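Phospho-2-dehydro-3-deoxyheptonate aldolase/chorismate mutase (Thermus thermophilus, PDB 2D8E) probably joins a DAHP synthase with a chorismate mutase for aromatic amino acid biosynthesis, the present chain being the helical chorismate mutase domain. Local coordinates at residues L29-G34 with L82-R87. Sequence-based numbering, arbitrary orientation.
Sequences LVQEIG and LDLEER
Val-30 meets both Leu-84 and Glu-85. Its CG2 methyl, set between its own backbone N and carbonyl carbon, reaches CD1 of Leu-84 at 4.1 Å, the two side chains slanting across one another. Its backbone O, already taken by Gly-34 N one helical turn on, lies 3.7 Å from Glu-85 CG, which is van der Waals packing. One residue further, Gln-31 brings its amide to the other branch of Leu-84, NE2 standing 4.2 Å from CD2. That amide is held by the C-terminal tail: OE1 accepts from Gln-90 NE2, and NE2 makes a weak hydrogen bond to Gln-88 O. Pro-64 and Phe-65 of the second subunit pack on Gln-31 and Leu-84 respectively. Ile-33 adds a looser touch, with CG2 4.4 Å from Glu-85 OE2. At Gly-34 the helices come close, its CA lying 4.7 Å from Glu-85 CA. Without a side chain here, Glu-85 CG can lie directly on the backbone, 3.7 Å from Gly-34 CA. Extended beyond CG (chi2 171°), Glu-85 turns OE1 to Val-30 CB and OE2 to Gln-37 NE2, a hydrogen bond, although this side chain is poorly ordered. The contact packs the C-terminal part of helix 67-85 against the long helix 4-40, a largely buried seam of mixed apolar and polar groups within the three-helix, all-alpha chorismate mutase type II fold, which here forms a dimer.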
loop_
_atom_site.group_PDB
_atom_site.type_symbol
_atom_site.label_atom_id
_atom_site.label_comp_id
_atom_site.label_asym_id
_atom_site.label_seq_id
_atom_site.Cartn_x
_atom_site.Cartn_y
_atom_site.Cartn_z
ATOM N N LEU A 29 -7.085 -12.784 1.629
ATOM C CA LEU A 29 -8.348 -12.731 0.906
ATOM C C LEU A 29 -8.199 -13.126 -0.556
ATOM O O LEU A 29 -8.995 -13.909 -1.072
ATOM C CB LEU A 29 -8.947 -11.327 0.992
ATOM C CG LEU A 29 -9.479 -10.923 2.370
ATOM C CD1 LEU A 29 -9.811 -9.437 2.378
ATOM C CD2 LEU A 29 -10.712 -11.752 2.702
ATOM N N VAL A 30 -7.180 -12.591 -1.225
ATOM C CA VAL A 30 -6.977 -12.923 -2.630
ATOM C C VAL A 30 -6.578 -14.387 -2.811
ATOM O O VAL A 30 -6.889 -14.989 -3.832
ATOM C CB VAL A 30 -5.917 -12.008 -3.297
ATOM C CG1 VAL A 30 -6.363 -10.551 -3.220
ATOM C CG2 VAL A 30 -4.571 -12.198 -2.637
ATOM N N GLN A 31 -5.886 -14.959 -1.829
ATOM C CA GLN A 31 -5.502 -16.369 -1.918
ATOM C C GLN A 31 -6.768 -17.219 -1.891
ATOM O O GLN A 31 -6.873 -18.221 -2.598
ATOM C CB GLN A 31 -4.594 -16.769 -0.754
ATOM C CG GLN A 31 -3.210 -16.159 -0.810
ATOM C CD GLN A 31 -2.302 -16.694 0.277
ATOM O OE1 GLN A 31 -2.637 -16.652 1.460
ATOM N NE2 GLN A 31 -1.143 -17.199 -0.121
ATOM N N GLU A 32 -7.735 -16.802 -1.079
ATOM C CA GLU A 32 -8.984 -17.535 -0.981
ATOM C C GLU A 32 -9.758 -17.425 -2.292
ATOM O O GLU A 32 -10.300 -18.414 -2.783
ATOM C CB GLU A 32 -9.833 -17.009 0.176
ATOM C CG GLU A 32 -11.085 -17.831 0.403
ATOM C CD GLU A 32 -10.761 -19.261 0.791
ATOM O OE1 GLU A 32 -10.646 -19.542 2.001
ATOM O OE2 GLU A 32 -10.607 -20.103 -0.116
ATOM N N ILE A 33 -9.816 -16.220 -2.854
ATOM C CA ILE A 33 -10.508 -16.010 -4.120
ATOM C C ILE A 33 -9.841 -16.884 -5.179
ATOM O O ILE A 33 -10.509 -17.509 -6.003
ATOM C CB ILE A 33 -10.410 -14.536 -4.569
ATOM C CG1 ILE A 33 -11.227 -13.657 -3.620
ATOM C CG2 ILE A 33 -10.912 -14.380 -6.004
ATOM C CD1 ILE A 33 -11.064 -12.173 -3.874
ATOM N N GLY A 34 -8.515 -16.928 -5.133
ATOM C CA GLY A 34 -7.764 -17.716 -6.092
ATOM C C GLY A 34 -8.096 -19.196 -6.064
ATOM O O GLY A 34 -8.242 -19.816 -7.119
ATOM N N LEU A 82 -1.284 -10.972 -7.850
ATOM C CA LEU A 82 -1.342 -11.978 -8.908
ATOM C C LEU A 82 -0.301 -13.032 -8.589
ATOM O O LEU A 82 -0.522 -14.230 -8.777
ATOM C CB LEU A 82 -1.013 -11.360 -10.269
ATOM C CG LEU A 82 -2.037 -10.418 -10.894
ATOM C CD1 LEU A 82 -1.456 -9.813 -12.163
ATOM C CD2 LEU A 82 -3.316 -11.181 -11.200
ATOM N N ASP A 83 0.841 -12.556 -8.105
ATOM C CA ASP A 83 1.951 -13.412 -7.736
ATOM C C ASP A 83 1.517 -14.407 -6.669
ATOM O O ASP A 83 2.291 -15.232 -6.201
ATOM C CB ASP A 83 3.078 -12.529 -7.199
ATOM C CG ASP A 83 4.412 -13.222 -7.432
ATOM O OD1 ASP A 83 4.510 -13.964 -8.410
ATOM O OD2 ASP A 83 5.332 -13.013 -6.645
ATOM N N LEU A 84 0.240 -14.327 -6.298
ATOM C CA LEU A 84 -0.357 -15.215 -5.298
ATOM C C LEU A 84 -1.542 -15.987 -5.875
ATOM O O LEU A 84 -1.655 -17.199 -5.696
ATOM C CB LEU A 84 -0.850 -14.411 -4.094
ATOM C CG LEU A 84 0.143 -13.661 -3.211
ATOM C CD1 LEU A 84 -0.622 -12.932 -2.115
ATOM C CD2 LEU A 84 1.143 -14.633 -2.603
ATOM N N GLU A 85 -2.431 -15.269 -6.557
ATOM C CA GLU A 85 -3.624 -15.871 -7.151
ATOM C C GLU A 85 -3.250 -16.940 -8.171
ATOM O O GLU A 85 -4.072 -17.781 -8.536
ATOM C CB GLU A 85 -4.468 -14.780 -7.816
ATOM C CG GLU A 85 -5.933 -14.776 -7.397
ATOM C CD GLU A 85 -6.676 -13.550 -7.908
ATOM O OE1 GLU A 85 -6.413 -12.436 -7.405
ATOM O OE2 GLU A 85 -7.528 -13.701 -8.807
ATOM N N GLU A 86 -2.001 -16.900 -8.624
ATOM C CA GLU A 86 -1.506 -17.857 -9.603
ATOM C C GLU A 86 -0.712 -18.932 -8.880
ATOM O O GLU A 86 -0.638 -20.077 -9.330
ATOM C CB GLU A 86 -0.806 -17.122 -10.744
ATOM C CG GLU A 86 -1.726 -16.239 -11.557
ATOM C CD GLU A 86 -2.582 -17.037 -12.515
ATOM O OE1 GLU A 86 -2.933 -18.186 -12.174
ATOM O OE2 GLU A 86 -2.904 -16.525 -13.609
ATOM N N ARG A 87 -0.129 -18.555 -7.748
ATOM C CA ARG A 87 0.665 -19.481 -6.959
ATOM C C ARG A 87 0.005 -19.904 -5.648
ATOM O O ARG A 87 -0.998 -20.618 -5.649
ATOM C CB ARG A 87 1.977 -18.733 -6.693
ATOM C CG ARG A 87 2.501 -17.962 -7.906
ATOM C CD ARG A 87 2.725 -18.851 -9.129
ATOM N NE ARG A 87 4.044 -19.476 -9.142
ATOM C CZ ARG A 87 4.437 -20.436 -8.311
ATOM N NH1 ARG A 87 3.610 -20.903 -7.385
ATOM N NH2 ARG A 87 5.666 -20.926 -8.404
#